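Local coordinates for D-3-phosphoglycerate dehydrogenase (Sulfolobus tokodaii, PDB 2EKL), which probably catalyses the NAD-dependent oxidation of D-3-phosphoglycerate, the entry step of serine biosynthesis, as a D-2-hydroxyacid dehydrogenase, at residues L9-I14 and I50-R55; M222-I227 and K248-A253; V157-N162 and E181-K186; D61-G66 and E85-R90; L69-R74 and N305-L310. All coordinates share one frame; numbering follows the deposited sequence.

In the fold
Contacts 1, 4 and 5 share the five-stranded parallel sheet of the substrate-binding domain, whereas contacts 2 and 3 belong to the seven-stranded NAD-binding domain. Contacts 4 and 5 are buried, 1 and 2 partly buried, and 3 lies at the surface. Contact 1 pairs two strands and ties their outgoing loops with charged groups. Its strand 49-52 is bonded to strand 71-74 of contact 5, where a helix packs by apolar side chains alone. Contact 4 covers the other face of that sheet, meeting contact 5 at Ile72. Contact 2 again joins neighbouring strands, mainly through backbone bonds at their start. Contact 3 relies on paired amides and water besides an isoleucine pair.

Contact 1. Residues L9-I14 and I50-R55; sequences LITDPI and IVVRSR
Asp12 swings its carboxylate across to the neighbouring strand's outgoing loop with CG beside its backbone N (chi1 -63°), and Arg55, extended through its first two torsions and bent at the third (chi3 70°), folds back to meet it. The pair sits just past the C-terminal ends of strands 7-10 and 49-52, neighbours in the parallel sheet of the flavodoxin-like substrate-binding domain. Within the strands Val51 is held by two backbone bonds: its N donates to Leu9 O at 2.8 Å, and its O accepts from Thr11 N at 3.0 Å. Beyond them the carboxylate takes over. Asp12 OD2 receives Arg53 N at 2.8 Å on its anti side, in an almost straight bond (177° at the hydrogen), while OD1 makes a salt bridge to Arg55 NE at 2.9 Å, whose hydrogen bond is weak and bent; the carboxylate and guanidinium planes stand nearly perpendicular. With an alanine here, Arg53 N would probably lose its acceptor and Arg55 its counter-charge, leaving the loop after strand 49-52 less firmly fixed. On the face carrying Ile10 and Val51, Ile10 CG1 lies alongside Val51 CB at 3.9 Å, and Ile14 CD1 comes across to Val51 CG1; Ile19 and Leu18 of helix 16-24 cover this patch. Arg55 NH2, which also bonds Ile35 O, donates in its guanidinium plane to Thr11 O at 2.9 Å.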
# COMPACT_ATOMS: atom_id res chain seq x y z
N LEU A 9 -33.12 14.51 -19.15
CA LEU A 9 -33.50 14.43 -17.74
C LEU A 9 -32.34 13.84 -16.94
O LEU A 9 -31.85 12.76 -17.25
CB LEU A 9 -34.73 13.54 -17.57
CG LEU A 9 -35.18 13.29 -16.12
CD1 LEU A 9 -35.71 14.58 -15.50
CD2 LEU A 9 -36.26 12.22 -16.10
N ILE A 10 -31.90 14.57 -15.93
CA ILE A 10 -30.82 14.10 -15.06
C ILE A 10 -31.51 13.78 -13.75
O ILE A 10 -32.08 14.66 -13.10
CB ILE A 10 -29.75 15.19 -14.88
CG1 ILE A 10 -29.18 15.57 -16.26
CG2 ILE A 10 -28.63 14.67 -13.98
CD1 ILE A 10 -28.10 16.63 -16.22
N THR A 11 -31.46 12.51 -13.37
CA THR A 11 -32.17 12.04 -12.18
C THR A 11 -31.38 11.93 -10.89
O THR A 11 -31.97 11.73 -9.82
CB THR A 11 -32.78 10.66 -12.47
OG1 THR A 11 -31.72 9.71 -12.66
CG2 THR A 11 -33.62 10.72 -13.75
N ASP A 12 -30.06 12.07 -10.97
CA ASP A 12 -29.22 11.97 -9.78
C ASP A 12 -28.22 13.11 -9.70
O ASP A 12 -27.91 13.74 -10.70
CB ASP A 12 -28.46 10.64 -9.78
CG ASP A 12 -29.38 9.44 -9.73
OD1 ASP A 12 -30.17 9.34 -8.77
OD2 ASP A 12 -29.29 8.59 -10.63
N PRO A 13 -27.71 13.38 -8.49
CA PRO A 13 -26.73 14.46 -8.32
C PRO A 13 -25.47 14.09 -9.10
O PRO A 13 -24.85 13.06 -8.83
CB PRO A 13 -26.47 14.45 -6.81
CG PRO A 13 -27.77 13.95 -6.24
CD PRO A 13 -28.12 12.83 -7.19
N ILE A 14 -25.09 14.90 -10.08
CA ILE A 14 -23.91 14.60 -10.87
C ILE A 14 -22.97 15.79 -11.02
O ILE A 14 -23.31 16.92 -10.65
CB ILE A 14 -24.27 14.12 -12.29
CG1 ILE A 14 -25.05 15.21 -13.03
CG2 ILE A 14 -25.10 12.83 -12.21
CD1 ILE A 14 -25.24 14.92 -14.50
N ILE A 50 -31.61 10.51 -20.91
CA ILE A 50 -31.73 10.38 -19.46
C ILE A 50 -30.30 10.17 -18.95
O ILE A 50 -29.53 9.42 -19.54
CB ILE A 50 -32.61 9.17 -19.04
CG1 ILE A 50 -32.80 9.18 -17.52
CG2 ILE A 50 -31.97 7.86 -19.49
CD1 ILE A 50 -33.69 8.06 -17.00
N VAL A 51 -29.95 10.86 -17.87
CA VAL A 51 -28.62 10.73 -17.29
C VAL A 51 -28.80 10.27 -15.85
O VAL A 51 -29.52 10.90 -15.08
CB VAL A 51 -27.86 12.07 -17.30
CG1 VAL A 51 -26.44 11.88 -16.79
CG2 VAL A 51 -27.83 12.64 -18.72
N VAL A 52 -28.17 9.15 -15.50
CA VAL A 52 -28.33 8.62 -14.16
C VAL A 52 -26.99 8.25 -13.52
O VAL A 52 -25.95 8.20 -14.21
CB VAL A 52 -29.21 7.37 -14.24
CG1 VAL A 52 -30.50 7.70 -15.00
CG2 VAL A 52 -28.48 6.25 -14.95
N ARG A 53 -27.03 8.13 -12.20
CA ARG A 53 -25.78 7.68 -11.71
C ARG A 53 -26.00 6.29 -11.21
O ARG A 53 -25.94 5.31 -11.94
CB ARG A 53 -25.34 8.59 -10.53
CG ARG A 53 -23.98 9.25 -10.80
CD ARG A 53 -23.15 9.50 -9.51
NE ARG A 53 -24.00 9.82 -8.35
CZ ARG A 53 -23.42 10.02 -7.15
NH1 ARG A 53 -22.12 9.80 -6.97
NH2 ARG A 53 -24.12 10.63 -6.21
N SER A 54 -26.38 6.22 -9.92
CA SER A 54 -26.61 4.91 -9.35
C SER A 54 -28.06 4.58 -8.44
O SER A 54 -28.77 3.57 -8.52
CB SER A 54 -25.61 4.26 -8.10
OG SER A 54 -25.86 2.98 -7.54
N ARG A 55 -28.43 5.67 -7.78
CA ARG A 55 -29.71 5.75 -7.08
C ARG A 55 -30.89 5.39 -7.98
O ARG A 55 -31.79 4.66 -7.57
CB ARG A 55 -29.91 7.17 -6.52
CG ARG A 55 -31.10 7.31 -5.58
CD ARG A 55 -31.32 8.77 -5.21
NE ARG A 55 -31.82 9.55 -6.34
CZ ARG A 55 -33.10 9.64 -6.67
NH1 ARG A 55 -34.02 9.00 -5.97
NH2 ARG A 55 -33.47 10.37 -7.72

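Contact 2. Residues M222-I227 and K248-A253; sequences MKDNVI and KGKVYA
The ring of Tyr252 has the amide of Asn225 at its edge, where ND2 lies near the ring plane 3.9 Å from CD1, the two planes being 66° apart. On the CD2 side Ile227 runs alongside the tyrosine and brings CG1 to 3.8 Å from CD2, in an oblique approach. Both segments belong to one beta-alpha-beta unit of the NAD-binding domain, in which strands 226-230 and 251-256 run parallel and helix 239-247 connects them. A type II turn from Lys223 to Val226 leads into the first strand and presents Asn225 N to Lys250 O at 2.7 Å; one step on, Tyr252 N donates to Val226 O at 2.9 Å. Fully extended, Lys250 reaches back alongside the turn, past Asp224 OD1, and its NZ bonds Phe219 O and, weakly, Met222 O at 2.9 Å. A leucine in its place would probably leave these carbonyls, at the end of helix 216-221, without their cationic partner. Val226 CG1 approaches Val251 CG2 at 4.2 Å.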
# COMPACT_ATOMS: atom_id res chain seq x y z
N MET A 222 -4.93 -23.92 -3.03
CA MET A 222 -4.06 -22.83 -2.60
C MET A 222 -2.92 -23.22 -1.68
O MET A 222 -2.96 -24.25 -0.99
CB MET A 222 -4.88 -21.73 -1.93
CG MET A 222 -5.80 -21.00 -2.87
SD MET A 222 -6.79 -19.81 -1.96
CE MET A 222 -8.05 -19.42 -3.15
N LYS A 223 -1.88 -22.39 -1.67
CA LYS A 223 -0.73 -22.61 -0.81
C LYS A 223 -1.12 -22.20 0.60
O LYS A 223 -2.04 -21.40 0.79
CB LYS A 223 0.46 -21.76 -1.25
CG LYS A 223 1.05 -22.11 -2.60
CD LYS A 223 2.34 -21.33 -2.87
CE LYS A 223 3.42 -21.68 -1.85
NZ LYS A 223 4.73 -20.99 -2.10
N ASP A 224 -0.42 -22.73 1.59
CA ASP A 224 -0.68 -22.36 2.98
C ASP A 224 -0.20 -20.92 3.17
O ASP A 224 0.78 -20.50 2.56
CB ASP A 224 0.09 -23.29 3.93
CG ASP A 224 -0.42 -24.72 3.89
OD1 ASP A 224 -1.65 -24.91 3.96
OD2 ASP A 224 0.42 -25.65 3.80
N ASN A 225 -0.91 -20.18 4.01
CA ASN A 225 -0.58 -18.78 4.30
C ASN A 225 -0.75 -17.84 3.12
O ASN A 225 -0.11 -16.79 3.06
CB ASN A 225 0.85 -18.67 4.83
CG ASN A 225 0.99 -19.24 6.22
OD1 ASN A 225 1.71 -20.21 6.44
ND2 ASN A 225 0.29 -18.63 7.17
N VAL A 226 -1.62 -18.21 2.19
CA VAL A 226 -1.87 -17.38 1.02
C VAL A 226 -2.55 -16.08 1.43
O VAL A 226 -3.28 -16.03 2.42
CB VAL A 226 -2.78 -18.13 0.00
CG1 VAL A 226 -4.15 -18.39 0.61
CG2 VAL A 226 -2.91 -17.33 -1.28
N ILE A 227 -2.27 -15.01 0.68
CA ILE A 227 -2.88 -13.71 0.91
C ILE A 227 -3.77 -13.50 -0.31
O ILE A 227 -3.31 -13.63 -1.45
CB ILE A 227 -1.84 -12.57 0.97
CG1 ILE A 227 -1.00 -12.70 2.24
CG2 ILE A 227 -2.54 -11.21 0.94
CD1 ILE A 227 0.15 -11.71 2.31
N LYS A 248 -9.60 -22.10 9.54
CA LYS A 248 -8.71 -23.27 9.54
C LYS A 248 -7.27 -22.80 9.70
O LYS A 248 -6.38 -23.58 10.07
CB LYS A 248 -8.83 -24.05 8.23
CG LYS A 248 -10.15 -24.77 8.03
CD LYS A 248 -10.17 -25.46 6.67
CE LYS A 248 -11.46 -26.23 6.47
NZ LYS A 248 -11.54 -26.84 5.11
N GLY A 249 -7.03 -21.52 9.40
CA GLY A 249 -5.70 -20.97 9.51
C GLY A 249 -4.91 -21.02 8.21
O GLY A 249 -3.74 -20.65 8.18
N LYS A 250 -5.56 -21.46 7.13
CA LYS A 250 -4.87 -21.55 5.85
C LYS A 250 -4.64 -20.20 5.19
O LYS A 250 -3.56 -19.92 4.67
CB LYS A 250 -5.63 -22.45 4.88
CG LYS A 250 -4.86 -22.68 3.58
CD LYS A 250 -5.50 -23.73 2.70
CE LYS A 250 -4.62 -24.02 1.49
NZ LYS A 250 -5.21 -25.05 0.59
N VAL A 251 -5.68 -19.36 5.19
CA VAL A 251 -5.58 -18.04 4.58
C VAL A 251 -4.96 -17.07 5.58
O VAL A 251 -5.50 -16.86 6.67
CB VAL A 251 -6.98 -17.53 4.15
CG1 VAL A 251 -6.88 -16.11 3.58
CG2 VAL A 251 -7.57 -18.48 3.11
N TYR A 252 -3.83 -16.48 5.21
CA TYR A 252 -3.14 -15.53 6.08
C TYR A 252 -3.98 -14.27 6.22
O TYR A 252 -4.09 -13.69 7.31
CB TYR A 252 -1.77 -15.18 5.49
CG TYR A 252 -0.95 -14.25 6.35
CD1 TYR A 252 -0.26 -14.73 7.47
CD2 TYR A 252 -0.86 -12.89 6.06
CE1 TYR A 252 0.50 -13.88 8.27
CE2 TYR A 252 -0.10 -12.03 6.85
CZ TYR A 252 0.58 -12.53 7.95
OH TYR A 252 1.34 -11.69 8.74
N ALA A 253 -4.57 -13.84 5.11
CA ALA A 253 -5.39 -12.64 5.11
C ALA A 253 -6.20 -12.48 3.84
O ALA A 253 -5.80 -12.96 2.77
CB ALA A 253 -4.50 -11.40 5.31

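Contact 3. Residues V157-N162 and E181-K186; sequences VGIIAN and EKINAK
A Schellman motif that ends helix 177-182 packs here against helix 152-163 of the NAD-binding domain. Ile159 and Ile183 form the apolar half of the contact: their side chains cross at about a right angle, with Ile159 CG1 3.7 Å from Ile183 CG2. The other branch of Ile183 starts between its backbone N and carbonyl carbon (chi1 72°), which carries CD1 over the backbone of Gly158, 4.0 Å from its C atom. Gly158, with no side chain, lets this methyl lie close against the helix backbone; Phe150 touches Ile183 as well. The polar half lies one turn further along the helix. Asn162, extended with CG opposite its backbone N (chi1 174°), gives ND2 to Asn184 OD1 at 3.0 Å, the two amide planes standing nearly perpendicular. This bond enters the acceptor well off its C=O direction, and two waters reinforce it. One accepts from Asn162 ND2 and donates to Asn184 O at 2.6 Å, while the other donates to Asn162 OD1 and, weakly, to Asn184 OD1. Asn184 has the positive phi of the C-prime residue; its N turns back to Glu181 O at 3.1 Å, and Ala185 N to Ala180 O. Strand 144-148 leads to helix 152-163, which begins at the NAD-binding residues Arg152 and Ile153, and the chain then runs through strand 167-171 to helix 177-182, the beta-alpha-beta order of the Rossmann fold.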
# COMPACT_ATOMS: atom_id res chain seq x y z
N VAL A 157 -1.56 -4.27 -12.23
CA VAL A 157 -1.19 -4.78 -10.92
C VAL A 157 0.01 -5.71 -11.14
O VAL A 157 0.95 -5.74 -10.34
CB VAL A 157 -2.37 -5.56 -10.26
CG1 VAL A 157 -1.88 -6.34 -9.05
CG2 VAL A 157 -3.46 -4.57 -9.84
N GLY A 158 -0.02 -6.45 -12.24
CA GLY A 158 1.08 -7.35 -12.56
C GLY A 158 2.37 -6.60 -12.83
O GLY A 158 3.44 -7.01 -12.38
N ILE A 159 2.28 -5.50 -13.57
CA ILE A 159 3.46 -4.70 -13.89
C ILE A 159 4.09 -4.17 -12.60
O ILE A 159 5.31 -4.19 -12.44
CB ILE A 159 3.08 -3.53 -14.82
CG1 ILE A 159 2.67 -4.09 -16.19
CG2 ILE A 159 4.25 -2.56 -14.96
CD1 ILE A 159 2.07 -3.07 -17.12
N ILE A 160 3.25 -3.71 -11.68
CA ILE A 160 3.74 -3.17 -10.42
C ILE A 160 4.33 -4.27 -9.54
O ILE A 160 5.41 -4.12 -8.98
CB ILE A 160 2.61 -2.42 -9.67
CG1 ILE A 160 2.20 -1.18 -10.47
CG2 ILE A 160 3.08 -2.00 -8.28
CD1 ILE A 160 0.88 -0.55 -10.03
N ALA A 161 3.63 -5.40 -9.43
CA ALA A 161 4.12 -6.50 -8.61
C ALA A 161 5.47 -7.00 -9.13
O ALA A 161 6.35 -7.35 -8.35
CB ALA A 161 3.10 -7.64 -8.58
N ASN A 162 5.63 -7.02 -10.45
CA ASN A 162 6.89 -7.46 -11.03
C ASN A 162 8.01 -6.51 -10.60
O ASN A 162 9.11 -6.94 -10.26
CB ASN A 162 6.79 -7.48 -12.56
CG ASN A 162 8.12 -7.79 -13.23
OD1 ASN A 162 8.78 -6.90 -13.77
ND2 ASN A 162 8.53 -9.05 -13.18
N GLU A 181 3.48 -12.32 -21.24
CA GLU A 181 4.91 -12.34 -21.53
C GLU A 181 5.49 -10.94 -21.66
O GLU A 181 6.62 -10.68 -21.23
CB GLU A 181 5.18 -13.10 -22.83
CG GLU A 181 4.74 -14.55 -22.83
CD GLU A 181 5.15 -15.26 -24.11
OE1 GLU A 181 4.82 -14.76 -25.20
OE2 GLU A 181 5.80 -16.32 -24.01
N LYS A 182 4.72 -10.03 -22.25
CA LYS A 182 5.17 -8.66 -22.45
C LYS A 182 5.50 -7.91 -21.17
O LYS A 182 6.30 -6.98 -21.18
CB LYS A 182 4.12 -7.87 -23.25
CG LYS A 182 4.55 -6.44 -23.57
CD LYS A 182 5.88 -6.41 -24.32
CE LYS A 182 6.36 -4.99 -24.57
NZ LYS A 182 5.43 -4.22 -25.44
N ILE A 183 4.88 -8.30 -20.05
CA ILE A 183 5.15 -7.62 -18.79
C ILE A 183 5.99 -8.48 -17.84
O ILE A 183 6.04 -8.21 -16.64
CB ILE A 183 3.85 -7.23 -18.06
CG1 ILE A 183 3.16 -8.47 -17.49
CG2 ILE A 183 2.90 -6.52 -19.02
CD1 ILE A 183 2.07 -8.15 -16.48
N ASN A 184 6.65 -9.49 -18.40
CA ASN A 184 7.50 -10.41 -17.64
C ASN A 184 6.68 -11.35 -16.76
O ASN A 184 7.18 -11.86 -15.76
CB ASN A 184 8.50 -9.65 -16.77
CG ASN A 184 9.66 -10.52 -16.31
OD1 ASN A 184 10.23 -10.32 -15.24
ND2 ASN A 184 10.02 -11.50 -17.14
N ALA A 185 5.42 -11.56 -17.13
CA ALA A 185 4.55 -12.46 -16.39
C ALA A 185 4.38 -13.73 -17.21
O ALA A 185 4.86 -13.80 -18.35
CB ALA A 185 3.19 -11.81 -16.16
N LYS A 186 3.72 -14.73 -16.65
CA LYS A 186 3.51 -15.98 -17.37
C LYS A 186 2.05 -16.41 -17.27
O LYS A 186 1.50 -16.56 -16.17
CB LYS A 186 4.41 -17.08 -16.79
CG LYS A 186 4.36 -18.39 -17.56
CD LYS A 186 5.35 -19.40 -16.98
CE LYS A 186 5.47 -20.63 -17.86
NZ LYS A 186 4.17 -21.35 -18.01
O HOH W 1 7.29 -11.87 -13.12
O HOH W 2 11.54 -7.17 -15.10

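Contact 4. Residues D61-G66 and E85-R90; sequences DVIEKG and EEAEKR
Helices 60-65 and 84-89 come closest at Ile63 and Ala87, whose CA atoms are 7.0 Å apart, and Gly66 ends the first helix beside Arg90. Ile63 fills the groove between them. Its CD1 rests against the start of the Ala87 backbone, 3.8 Å from N, and lies 3.9 Å from Glu86 CB. With CG1 beside the backbone N (chi1 -68°), CG2 lies opposite that N and meets Arg90 CG at 3.8 Å, and the aliphatic part of the arginine slides past the isoleucine in the reverse direction. Bent at chi2 and chi3, Arg90 then carries its guanidinium edge to the helix end, with NH2 2.9 Å from Gly66 O. On the outer side a water donates to Glu86 OE2 at 3.0 Å and to Glu64 OE2 at 3.3 Å. Val58 and Ile92 add to the apolar surroundings of Ile63. The chemistry is thus divided: hydrocarbon fills the groove, while a water that donates to both carboxylates probably eases the mutual repulsion of Glu64 and Glu86.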
# COMPACT_ATOMS: atom_id res chain seq x y z
N ASP A 61 -39.42 -1.46 -17.43
CA ASP A 61 -40.65 -0.66 -17.45
C ASP A 61 -40.36 0.83 -17.63
O ASP A 61 -41.18 1.56 -18.20
CB ASP A 61 -41.45 -0.88 -16.16
CG ASP A 61 -40.83 -0.18 -14.96
OD1 ASP A 61 -39.63 -0.41 -14.69
OD2 ASP A 61 -41.54 0.58 -14.28
N VAL A 62 -39.20 1.28 -17.16
CA VAL A 62 -38.83 2.69 -17.31
C VAL A 62 -38.55 2.99 -18.77
O VAL A 62 -38.96 4.03 -19.30
CB VAL A 62 -37.57 3.03 -16.48
CG1 VAL A 62 -37.17 4.48 -16.72
CG2 VAL A 62 -37.84 2.80 -15.00
N ILE A 63 -37.85 2.08 -19.44
CA ILE A 63 -37.51 2.23 -20.84
C ILE A 63 -38.75 2.18 -21.72
O ILE A 63 -38.88 2.94 -22.68
CB ILE A 63 -36.51 1.13 -21.30
CG1 ILE A 63 -35.16 1.35 -20.63
CG2 ILE A 63 -36.36 1.16 -22.82
CD1 ILE A 63 -34.13 0.27 -20.94
N GLU A 64 -39.67 1.28 -21.38
CA GLU A 64 -40.90 1.14 -22.15
C GLU A 64 -41.70 2.44 -22.10
O GLU A 64 -42.26 2.87 -23.10
CB GLU A 64 -41.75 -0.01 -21.59
CG GLU A 64 -41.05 -1.36 -21.62
CD GLU A 64 -41.92 -2.49 -21.10
OE1 GLU A 64 -42.35 -2.41 -19.92
OE2 GLU A 64 -42.16 -3.45 -21.85
N LYS A 65 -41.73 3.05 -20.92
CA LYS A 65 -42.45 4.31 -20.73
C LYS A 65 -41.72 5.45 -21.44
O LYS A 65 -42.35 6.42 -21.88
CB LYS A 65 -42.57 4.61 -19.23
CG LYS A 65 -43.56 5.71 -18.89
CD LYS A 65 -44.97 5.34 -19.32
CE LYS A 65 -45.98 6.40 -18.93
NZ LYS A 65 -46.08 6.55 -17.45
N GLY A 66 -40.40 5.34 -21.55
CA GLY A 66 -39.63 6.37 -22.22
C GLY A 66 -39.70 6.18 -23.72
O GLY A 66 -38.72 5.77 -24.35
N GLU A 85 -30.14 -4.94 -22.04
CA GLU A 85 -30.80 -5.79 -23.03
C GLU A 85 -32.02 -5.08 -23.62
O GLU A 85 -32.17 -4.99 -24.84
CB GLU A 85 -31.20 -7.13 -22.41
CG GLU A 85 -31.52 -7.10 -20.93
CD GLU A 85 -30.32 -6.72 -20.07
OE1 GLU A 85 -29.23 -7.29 -20.30
OE2 GLU A 85 -30.47 -5.87 -19.17
N GLU A 86 -32.87 -4.57 -22.74
CA GLU A 86 -34.07 -3.86 -23.19
C GLU A 86 -33.65 -2.64 -24.01
O GLU A 86 -34.26 -2.32 -25.03
CB GLU A 86 -34.91 -3.43 -22.00
CG GLU A 86 -36.27 -2.86 -22.38
CD GLU A 86 -37.09 -3.85 -23.18
OE1 GLU A 86 -37.33 -4.97 -22.67
OE2 GLU A 86 -37.50 -3.51 -24.31
N ALA A 87 -32.61 -1.96 -23.55
CA ALA A 87 -32.12 -0.77 -24.23
C ALA A 87 -31.71 -1.08 -25.67
O ALA A 87 -32.02 -0.32 -26.59
CB ALA A 87 -30.95 -0.17 -23.46
N GLU A 88 -31.00 -2.19 -25.86
CA GLU A 88 -30.56 -2.56 -27.20
C GLU A 88 -31.74 -2.84 -28.12
O GLU A 88 -31.74 -2.45 -29.28
CB GLU A 88 -29.64 -3.79 -27.14
CG GLU A 88 -29.03 -4.16 -28.49
CD GLU A 88 -28.06 -5.32 -28.40
OE1 GLU A 88 -27.06 -5.21 -27.66
OE2 GLU A 88 -28.30 -6.35 -29.06
N LYS A 89 -32.75 -3.53 -27.60
CA LYS A 89 -33.94 -3.85 -28.38
C LYS A 89 -34.59 -2.57 -28.91
O LYS A 89 -35.06 -2.53 -30.04
CB LYS A 89 -34.96 -4.61 -27.53
CG LYS A 89 -34.56 -6.02 -27.15
CD LYS A 89 -35.71 -6.74 -26.46
CE LYS A 89 -35.35 -8.18 -26.12
NZ LYS A 89 -36.49 -8.89 -25.48
N ARG A 90 -34.60 -1.54 -28.08
CA ARG A 90 -35.19 -0.25 -28.44
C ARG A 90 -34.22 0.59 -29.26
O ARG A 90 -34.54 1.70 -29.66
CB ARG A 90 -35.59 0.51 -27.17
CG ARG A 90 -36.65 -0.19 -26.33
CD ARG A 90 -38.07 0.15 -26.78
NE ARG A 90 -38.48 1.48 -26.34
CZ ARG A 90 -38.13 2.62 -26.93
NH1 ARG A 90 -37.36 2.60 -28.01
NH2 ARG A 90 -38.55 3.78 -26.44
O HOH W 3 -40.44 -4.02 -24.61

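Contact 5. Residues L69-R74 and N305-L310; sequences LKIIAR and NAMKEL
Lys70 touches Leu310 with the root of its side chain, CB lying 4.0 Å from Leu310 CD1, while its amine turns off to a salt bridge with Asp48 and hydrogen bonds with Tyr4 OH and Lys68 O. Ile71, the next residue and the first of strand 71-74, carries the contact. Its CG1 stands beside the backbone N (chi1 -58°), which directs CD1 toward the C-terminal end of helix 289-309 and the residue after it. There the methyl is met by three side chains within about one turn: Ala306 CB at 3.7 Å, Met307 CG at 3.7 Å and Leu310 CD1 at 3.6 Å. Leu310 slides past the isoleucine in the opposite direction, its CD1 lying equally near Ile71 CG1, and Met307 crosses it at about a right angle. No polar bond joins the two segments, so the union is purely hydrophobic. Ile72 turns to the other face of the sheet, toward Ile63 and Ala87 of helices 60-65 and 84-89. Helix 289-309, the last of the chain, thus returns to the substrate-binding sheet, where Met307 also touches Ile49 of strand 49-52 and Leu310 reaches Lys93 of strand 93-95.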
# COMPACT_ATOMS: atom_id res chain seq x y z
N LEU A 69 -36.96 8.05 -25.65
CA LEU A 69 -35.57 7.81 -25.28
C LEU A 69 -34.70 7.37 -26.45
O LEU A 69 -35.03 6.44 -27.18
CB LEU A 69 -35.49 6.75 -24.18
CG LEU A 69 -35.84 7.20 -22.75
CD1 LEU A 69 -35.77 6.00 -21.82
CD2 LEU A 69 -34.87 8.29 -22.30
N LYS A 70 -33.57 8.06 -26.62
CA LYS A 70 -32.61 7.77 -27.68
C LYS A 70 -31.22 7.51 -27.10
O LYS A 70 -30.41 6.81 -27.71
CB LYS A 70 -32.55 8.94 -28.67
CG LYS A 70 -33.88 9.26 -29.33
CD LYS A 70 -33.80 10.56 -30.11
CE LYS A 70 -35.15 10.90 -30.74
NZ LYS A 70 -36.22 11.06 -29.71
N ILE A 71 -30.96 8.08 -25.93
CA ILE A 71 -29.67 7.90 -25.27
C ILE A 71 -29.84 7.78 -23.77
O ILE A 71 -30.60 8.53 -23.15
CB ILE A 71 -28.71 9.10 -25.52
CG1 ILE A 71 -28.48 9.31 -27.02
CG2 ILE A 71 -27.37 8.85 -24.83
CD1 ILE A 71 -27.64 10.53 -27.34
N ILE A 72 -29.13 6.81 -23.19
CA ILE A 72 -29.15 6.59 -21.75
C ILE A 72 -27.70 6.79 -21.32
O ILE A 72 -26.80 6.12 -21.83
CB ILE A 72 -29.58 5.16 -21.39
CG1 ILE A 72 -31.06 4.95 -21.69
CG2 ILE A 72 -29.30 4.89 -19.91
CD1 ILE A 72 -31.54 3.52 -21.47
N ALA A 73 -27.47 7.73 -20.41
CA ALA A 73 -26.12 8.00 -19.94
C ALA A 73 -25.95 7.63 -18.48
O ALA A 73 -26.71 8.08 -17.63
CB ALA A 73 -25.77 9.47 -20.15
N ARG A 74 -24.95 6.80 -18.20
CA ARG A 74 -24.66 6.37 -16.84
C ARG A 74 -23.34 7.03 -16.44
O ARG A 74 -22.29 6.70 -16.98
CB ARG A 74 -24.51 4.85 -16.78
CG ARG A 74 -23.90 4.32 -15.49
CD ARG A 74 -24.81 4.55 -14.30
NE ARG A 74 -24.16 4.22 -13.03
CZ ARG A 74 -23.80 3.00 -12.66
NH1 ARG A 74 -24.03 1.96 -13.46
NH2 ARG A 74 -23.22 2.81 -11.48
N ASN A 305 -20.76 12.58 -28.24
CA ASN A 305 -20.50 11.85 -29.47
C ASN A 305 -21.77 11.14 -29.95
O ASN A 305 -22.08 11.15 -31.14
CB ASN A 305 -19.38 10.82 -29.28
CG ASN A 305 -18.99 10.14 -30.58
OD1 ASN A 305 -18.53 10.80 -31.52
ND2 ASN A 305 -19.17 8.83 -30.64
N ALA A 306 -22.49 10.54 -29.01
CA ALA A 306 -23.73 9.84 -29.32
C ALA A 306 -24.77 10.83 -29.85
O ALA A 306 -25.54 10.51 -30.76
CB ALA A 306 -24.27 9.14 -28.08
N MET A 307 -24.79 12.03 -29.27
CA MET A 307 -25.73 13.05 -29.72
C MET A 307 -25.37 13.51 -31.13
O MET A 307 -26.26 13.72 -31.97
CB MET A 307 -25.71 14.24 -28.76
CG MET A 307 -26.28 13.93 -27.38
SD MET A 307 -26.09 15.30 -26.23
CE MET A 307 -27.46 16.34 -26.71
N LYS A 308 -24.08 13.64 -31.40
CA LYS A 308 -23.64 14.08 -32.72
C LYS A 308 -24.00 13.05 -33.78
O LYS A 308 -24.44 13.39 -34.88
CB LYS A 308 -22.13 14.32 -32.74
CG LYS A 308 -21.60 14.79 -34.09
CD LYS A 308 -20.14 15.17 -34.03
CE LYS A 308 -19.92 16.40 -33.15
NZ LYS A 308 -18.50 16.84 -33.17
N GLU A 309 -23.82 11.77 -33.45
CA GLU A 309 -24.15 10.71 -34.40
C GLU A 309 -25.65 10.72 -34.70
O GLU A 309 -26.07 10.29 -35.78
CB GLU A 309 -23.74 9.35 -33.83
CG GLU A 309 -22.23 9.15 -33.75
CD GLU A 309 -21.58 9.03 -35.12
OE1 GLU A 309 -22.31 9.01 -36.13
OE2 GLU A 309 -20.33 8.96 -35.18
N LEU A 310 -26.44 11.21 -33.76
CA LEU A 310 -27.89 11.27 -33.93
C LEU A 310 -28.31 12.57 -34.61
O LEU A 310 -29.50 12.79 -34.85
CB LEU A 310 -28.58 11.13 -32.57
CG LEU A 310 -28.55 9.72 -31.97
CD1 LEU A 310 -29.09 9.75 -30.55
CD2 LEU A 310 -29.38 8.78 -32.84